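Local structure of beta-1,4-mannanase (Caldicellulosiruptor saccharolyticus, 1PMJ) at residues M89-D94 with G171-D176; G63-W68 with F160-Q165. The protein is a family 27 carbohydrate-binding module of a beta-1,4-mannanase and probably binds the mannan chains that the enzyme cleaves. All blocks are in the same frame, centred on the assembly; numbering follows the deposited sequence. Where two conformers were deposited one is given.

Contact 1 of 2, residues M89-D94 with G171-D176; sequences MFIPYD and GPIYLD. With CA (calcium ion), chain B.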
loop_
_atom_site.group_PDB
_atom_site.type_symbol
_atom_site.label_atom_id
_atom_site.label_comp_id
_atom_site.label_asym_id
_atom_site.label_seq_id
_atom_site.Cartn_x
_atom_site.Cartn_y
_atom_site.Cartn_z
ATOM N N MET A 89 5.952 2.215 2.103
ATOM C CA MET A 89 5.587 1.304 3.186
ATOM C C MET A 89 6.663 1.398 4.254
ATOM O O MET A 89 7.852 1.508 3.925
ATOM C CB MET A 89 5.454 -0.153 2.724
ATOM C CG MET A 89 4.348 -0.428 1.796
ATOM S SD MET A 89 4.516 -1.985 0.937
ATOM C CE MET A 89 5.165 -2.867 2.175
ATOM N N PHE A 90 6.245 1.313 5.527
ATOM C CA PHE A 90 7.130 1.389 6.676
ATOM C C PHE A 90 6.841 0.195 7.588
ATOM O O PHE A 90 5.675 -0.064 7.942
ATOM C CB PHE A 90 6.887 2.681 7.506
ATOM C CG PHE A 90 6.992 3.953 6.707
ATOM C CD1 PHE A 90 5.987 4.310 5.815
ATOM C CD2 PHE A 90 8.080 4.779 6.838
ATOM C CE1 PHE A 90 6.065 5.501 5.051
ATOM C CE2 PHE A 90 8.185 5.932 6.078
ATOM C CZ PHE A 90 7.156 6.284 5.189
ATOM N N ILE A 91 7.892 -0.530 7.949
ATOM C CA ILE A 91 7.781 -1.695 8.835
ATOM C C ILE A 91 8.806 -1.545 9.957
ATOM O O ILE A 91 9.981 -1.338 9.695
ATOM C CB ILE A 91 8.002 -3.041 8.092
ATOM C CG1 ILE A 91 7.285 -3.061 6.735
ATOM C CG2 ILE A 91 7.624 -4.186 9.001
ATOM C CD1 ILE A 91 8.118 -2.678 5.566
ATOM N N PRO A 92 8.384 -1.588 11.211
ATOM C CA PRO A 92 9.343 -1.417 12.309
ATOM C C PRO A 92 10.532 -2.393 12.193
ATOM O O PRO A 92 10.371 -3.612 12.129
ATOM C CB PRO A 92 8.516 -1.695 13.562
ATOM C CG PRO A 92 7.143 -1.733 13.160
ATOM C CD PRO A 92 6.997 -1.758 11.692
ATOM N N TYR A 93 11.731 -1.820 12.194
ATOM C CA TYR A 93 12.914 -2.555 11.777
ATOM C C TYR A 93 13.315 -3.656 12.764
ATOM O O TYR A 93 13.576 -4.771 12.359
ATOM C CB TYR A 93 14.090 -1.588 11.601
ATOM C CG TYR A 93 15.375 -2.290 11.292
ATOM C CD1 TYR A 93 15.714 -2.532 9.986
ATOM C CD2 TYR A 93 16.260 -2.694 12.295
ATOM C CE1 TYR A 93 16.903 -3.209 9.653
ATOM C CE2 TYR A 93 17.430 -3.355 11.961
ATOM C CZ TYR A 93 17.722 -3.612 10.647
ATOM O OH TYR A 93 18.891 -4.247 10.265
ATOM N N ASP A 94 13.378 -3.346 14.054
ATOM C CA ASP A 94 13.863 -4.352 15.020
ATOM C C ASP A 94 12.927 -5.556 15.040
ATOM O O ASP A 94 13.390 -6.693 14.947
ATOM C CB ASP A 94 14.013 -3.754 16.411
ATOM C CG ASP A 94 15.156 -2.769 16.527
ATOM O OD1 ASP A 94 16.099 -2.767 15.696
ATOM O OD2 ASP A 94 15.186 -1.961 17.484
ATOM N N GLY A 171 2.668 -7.549 13.645
ATOM C CA GLY A 171 2.987 -6.152 13.856
ATOM C C GLY A 171 2.338 -5.265 12.805
ATOM O O GLY A 171 1.717 -5.746 11.849
ATOM N N PRO A 172 2.558 -3.956 12.916
ATOM C CA PRO A 172 2.079 -3.028 11.901
ATOM C C PRO A 172 2.958 -2.993 10.634
ATOM O O PRO A 172 4.189 -3.177 10.690
ATOM C CB PRO A 172 2.139 -1.687 12.613
ATOM C CG PRO A 172 3.273 -1.807 13.531
ATOM C CD PRO A 172 3.221 -3.260 14.025
ATOM N N ILE A 173 2.294 -2.762 9.505
ATOM C CA ILE A 173 2.919 -2.252 8.291
ATOM C C ILE A 173 2.171 -0.969 7.997
ATOM O O ILE A 173 0.917 -0.999 7.957
ATOM C CB ILE A 173 2.763 -3.245 7.091
ATOM C CG1 ILE A 173 3.446 -4.582 7.436
ATOM C CG2 ILE A 173 3.257 -2.580 5.799
ATOM C CD1 ILE A 173 3.282 -5.657 6.379
ATOM N N TYR A 174 2.898 0.138 7.792
ATOM C CA TYR A 174 2.279 1.427 7.479
ATOM C C TYR A 174 2.381 1.735 5.993
ATOM O O TYR A 174 3.422 1.507 5.363
ATOM C CB TYR A 174 2.880 2.579 8.258
ATOM C CG TYR A 174 2.878 2.408 9.750
ATOM C CD1 TYR A 174 3.864 1.644 10.383
ATOM C CD2 TYR A 174 1.850 2.934 10.542
ATOM C CE1 TYR A 174 3.881 1.470 11.764
ATOM C CE2 TYR A 174 1.873 2.769 11.920
ATOM C CZ TYR A 174 2.868 2.013 12.536
ATOM O OH TYR A 174 2.920 1.839 13.933
ATOM N N LEU A 175 1.288 2.234 5.438
ATOM C CA LEU A 175 1.233 2.708 4.078
ATOM C C LEU A 175 1.044 4.220 4.106
ATOM O O LEU A 175 0.279 4.752 4.899
ATOM C CB LEU A 175 0.083 2.039 3.340
ATOM C CG LEU A 175 -0.145 2.248 1.870
ATOM C CD1 LEU A 175 1.041 1.653 1.097
ATOM C CD2 LEU A 175 -1.434 1.615 1.456
ATOM N N ASP A 176 1.759 4.916 3.248
ATOM C CA ASP A 176 1.623 6.369 3.149
ATOM C C ASP A 176 1.968 6.863 1.767
ATOM O O ASP A 176 2.567 6.154 0.954
ATOM C CB ASP A 176 2.528 7.051 4.199
ATOM C CG ASP A 176 2.011 8.429 4.665
ATOM O OD1 ASP A 176 0.969 8.924 4.145
ATOM O OD2 ASP A 176 2.605 9.061 5.584
HETATM CA CA CA B . 0.818 10.909 5.662
HETATM O O HOH W 1 1.946 12.171 4.008
#

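Contact 2 of 2, residues G63-W68 with F160-Q165; sequences GDLGTW and FQFAGQ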
loop_
_atom_site.group_PDB
_atom_site.type_symbol
_atom_site.label_atom_id
_atom_site.label_comp_id
_atom_site.label_asym_id
_atom_site.label_seq_id
_atom_site.Cartn_x
_atom_site.Cartn_y
_atom_site.Cartn_z
ATOM N N GLY A 63 -3.499 -11.101 1.949
ATOM C CA GLY A 63 -4.606 -10.218 2.257
ATOM C C GLY A 63 -4.669 -9.086 1.253
ATOM O O GLY A 63 -3.642 -8.670 0.728
ATOM N N ASP A 64 -5.875 -8.622 0.942
ATOM C CA ASP A 64 -6.080 -7.653 -0.126
ATOM C C ASP A 64 -6.811 -6.419 0.396
ATOM O O ASP A 64 -7.936 -6.492 0.914
ATOM C CB ASP A 64 -6.835 -8.289 -1.301
ATOM C CG ASP A 64 -6.034 -9.351 -1.976
ATOM O OD1 ASP A 64 -5.242 -8.998 -2.876
ATOM O OD2 ASP A 64 -6.125 -10.561 -1.639
ATOM N N LEU A 65 -6.133 -5.290 0.249
ATOM C CA LEU A 65 -6.549 -3.980 0.723
ATOM C C LEU A 65 -6.887 -3.111 -0.467
ATOM O O LEU A 65 -6.101 -3.030 -1.394
ATOM C CB LEU A 65 -5.387 -3.344 1.493
ATOM C CG LEU A 65 -5.582 -1.926 2.001
ATOM C CD1 LEU A 65 -6.395 -1.944 3.308
ATOM C CD2 LEU A 65 -4.213 -1.253 2.184
ATOM N N GLY A 66 -8.088 -2.554 -0.534
ATOM C CA GLY A 66 -8.467 -1.702 -1.636
ATOM C C GLY A 66 -8.827 -0.301 -1.211
ATOM O O GLY A 66 -9.191 -0.049 -0.072
ATOM N N THR A 67 -8.712 0.618 -2.151
ATOM C CA THR A 67 -9.340 1.936 -2.049
ATOM C C THR A 67 -10.028 2.278 -3.354
ATOM O O THR A 67 -9.770 1.700 -4.403
ATOM C CB THR A 67 -8.281 3.022 -1.695
ATOM O OG1 THR A 67 -8.939 4.279 -1.410
ATOM C CG2 THR A 67 -7.298 3.317 -2.848
ATOM N N TRP A 68 -10.915 3.248 -3.274
ATOM C CA TRP A 68 -11.603 3.771 -4.440
ATOM C C TRP A 68 -11.085 5.162 -4.767
ATOM O O TRP A 68 -11.198 6.082 -3.930
ATOM C CB TRP A 68 -13.140 3.742 -4.196
ATOM C CG TRP A 68 -13.671 2.336 -4.235
ATOM C CD1 TRP A 68 -13.894 1.509 -3.188
ATOM C CD2 TRP A 68 -13.967 1.569 -5.419
ATOM N NE1 TRP A 68 -14.333 0.286 -3.626
ATOM C CE2 TRP A 68 -14.372 0.292 -4.998
ATOM C CE3 TRP A 68 -13.936 1.845 -6.786
ATOM C CZ2 TRP A 68 -14.747 -0.716 -5.902
ATOM C CZ3 TRP A 68 -14.314 0.845 -7.685
ATOM C CH2 TRP A 68 -14.699 -0.408 -7.246
ATOM N N PHE A 160 -3.782 -3.106 -2.968
ATOM C CA PHE A 160 -2.498 -3.550 -2.444
ATOM C C PHE A 160 -2.704 -4.941 -1.878
ATOM O O PHE A 160 -3.479 -5.122 -0.942
ATOM C CB PHE A 160 -1.985 -2.617 -1.350
ATOM C CG PHE A 160 -1.582 -1.264 -1.876
ATOM C CD1 PHE A 160 -2.520 -0.281 -2.149
ATOM C CD2 PHE A 160 -0.230 -0.962 -2.083
ATOM C CE1 PHE A 160 -2.117 0.951 -2.653
ATOM C CE2 PHE A 160 0.147 0.271 -2.592
ATOM C CZ PHE A 160 -0.797 1.208 -2.876
ATOM N N GLN A 161 -2.036 -5.931 -2.457
ATOM C CA GLN A 161 -1.991 -7.262 -1.875
ATOM C C GLN A 161 -0.728 -7.415 -1.027
ATOM O O GLN A 161 0.349 -7.030 -1.449
ATOM C CB GLN A 161 -2.029 -8.320 -2.981
ATOM C CG GLN A 161 -2.036 -9.750 -2.443
ATOM C CD GLN A 161 -2.239 -10.799 -3.505
ATOM O OE1 GLN A 161 -1.307 -11.551 -3.824
ATOM N NE2 GLN A 161 -3.427 -10.866 -4.061
ATOM N N PHE A 162 -0.864 -7.975 0.161
ATOM C CA PHE A 162 0.264 -8.284 1.015
ATOM C C PHE A 162 0.242 -9.781 1.282
ATOM O O PHE A 162 -0.832 -10.344 1.502
ATOM C CB PHE A 162 0.139 -7.584 2.328
ATOM C CG PHE A 162 0.231 -6.089 2.240
ATOM C CD1 PHE A 162 -0.872 -5.338 1.920
ATOM C CD2 PHE A 162 1.443 -5.430 2.461
ATOM C CE1 PHE A 162 -0.819 -3.966 1.846
ATOM C CE2 PHE A 162 1.505 -4.043 2.386
ATOM C CZ PHE A 162 0.362 -3.306 2.066
ATOM N N ALA A 163 1.406 -10.445 1.246
ATOM C CA ALA A 163 1.435 -11.878 1.495
ATOM C C ALA A 163 2.658 -12.287 2.290
ATOM O O ALA A 163 3.793 -12.051 1.883
ATOM C CB ALA A 163 1.369 -12.666 0.200
ATOM N N GLY A 164 2.424 -12.908 3.430
ATOM C CA GLY A 164 3.504 -13.493 4.186
ATOM C C GLY A 164 4.054 -14.724 3.489
ATOM O O GLY A 164 3.296 -15.588 3.005
ATOM N N GLN A 165 5.387 -14.775 3.408
ATOM C CA GLN A 165 6.109 -15.846 2.780
ATOM C C GLN A 165 6.839 -16.647 3.875
ATOM O O GLN A 165 8.004 -16.364 4.229
ATOM C CB GLN A 165 7.077 -15.281 1.756
ATOM C CG GLN A 165 6.412 -14.612 0.567
ATOM C CD GLN A 165 7.425 -14.108 -0.431
ATOM O OE1 GLN A 165 7.906 -14.913 -1.279
ATOM N NE2 GLN A 165 7.758 -12.921 -0.369
#

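Contact 1 of 2, residues M89-D94 with G171-D176
F90 and Y174 face each other as an antiparallel hydrogen-bonded pair and close a ring of two backbone bonds. F90 N donates to Y174 O at 2.8 Å, and Y174 N returns the bond to F90 O over 2.8 Å. Their side chains leave the sheet on the same face, CB beside CB, yet the rings diverge. Each CG sits beside its own backbone N (chi1 -55° in both residues), and because the strands run in opposite directions this swings the two rings to opposite ends of the pair. The F90 ring turns an edge to Y174 O and sets CE1 4.0 Å from D176 CB. The Y174 ring leans back toward P92, with CD1 3.5 Å from F90 O at the ring edge, and its hydroxyl is hydrogen-bonded to D38.

M89 works on the other face. In the conformer described, its CG lies 4.0 Å from L175 CD1, while the turn about CG-SD places CE 4.1 Å from I173 CG2; M89 was modelled in two conformers, so this last contact is doubtful. At the far end, P92 CG packs on P172 CG just before helix 93-98, and Y169 hydrogen-bonds P172 O. One residue past the M89-L175 pair, D176 binds the calcium ion through both carboxylate oxygens, OD1 at 2.5 Å and OD2 at 2.6 Å; D10, E12, N44, Y46 and a water complete the site. Strand 84-92 thus joins strand 172-181 within one sheet of a beta-sandwich, the fold of family 27 carbohydrate-binding modules, with a calcium ion bound on the side of the sheet that carries F90 and Y174.

Contact 2 of 2, residues G63-W68 with F160-Q165
Four backbone hydrogen bonds and one between side chains tie G63, D64 and L65 to F160, Q161 and F162. L65 and F160 form one antiparallel hydrogen-bonded pair, with L65 N to F160 O at 2.9 Å and F160 N to L65 O at 2.8 Å. G63 and F162 form the next, G63 N reaching F162 O at 2.8 Å and F162 N reaching G63 O at 2.9 Å. Between them, the non-hydrogen-bonded pair D64 and Q161 sends its side chains out together on one face, side by side. Q161 NE2 donates to D64 OD1 at 2.9 Å, a nearly straight bond (166°) that uses the syn lone pair of the carboxylate and lies in the plane of the amide. The carboxylate itself stands 80° from that plane. Q161 reaches it with an extended chain, CG lying opposite the backbone N (chi1 -178°), and OD1 also rests 3.3 Å from Q161 CB. A second shell surrounds both groups: Q62 NE2 bonds D64 OD2, W60 NE1 makes a weak bond to Q161 OE1, and W113 packs against D64.

The other face is apolar. L65 CD2 lies 4.4 Å from F160 CB and also meets the edge of the F162 ring at CE1. Beyond them, L175, V178 and I173 of strand 172-181 pack against this layer, while F103 and V107 flank the phenylalanines from strand 102-109. Strands 61-68 and 153-165 thus pair in one sheet, and the face of L65, F160 and F162 packs on strand 172-181 of the other, the layered core of a beta-sandwich, as in family 27 carbohydrate-binding modules.

How the contacts relate
Both contacts are buried antiparallel strand pairs, but they belong to different sheets, and they meet in the core between them. L175 CD1 lies 4.0 Å from F160 CE2, and M89 CE, in the conformer modelled here, packs 3.8 Å from F162 CE2; L65 and I173 add to the same interface. Strand 153-165 of contact 2 is followed in the chain by strand 172-181 of contact 1, so the chain crosses from one sheet to the other between them. On the faces turned from this shared core the chemistry parts: contact 1 carries aromatic rings and a metal-binding carboxylate, whereas contact 2 has a polar side-chain pair there, with W60 and W113 nearby.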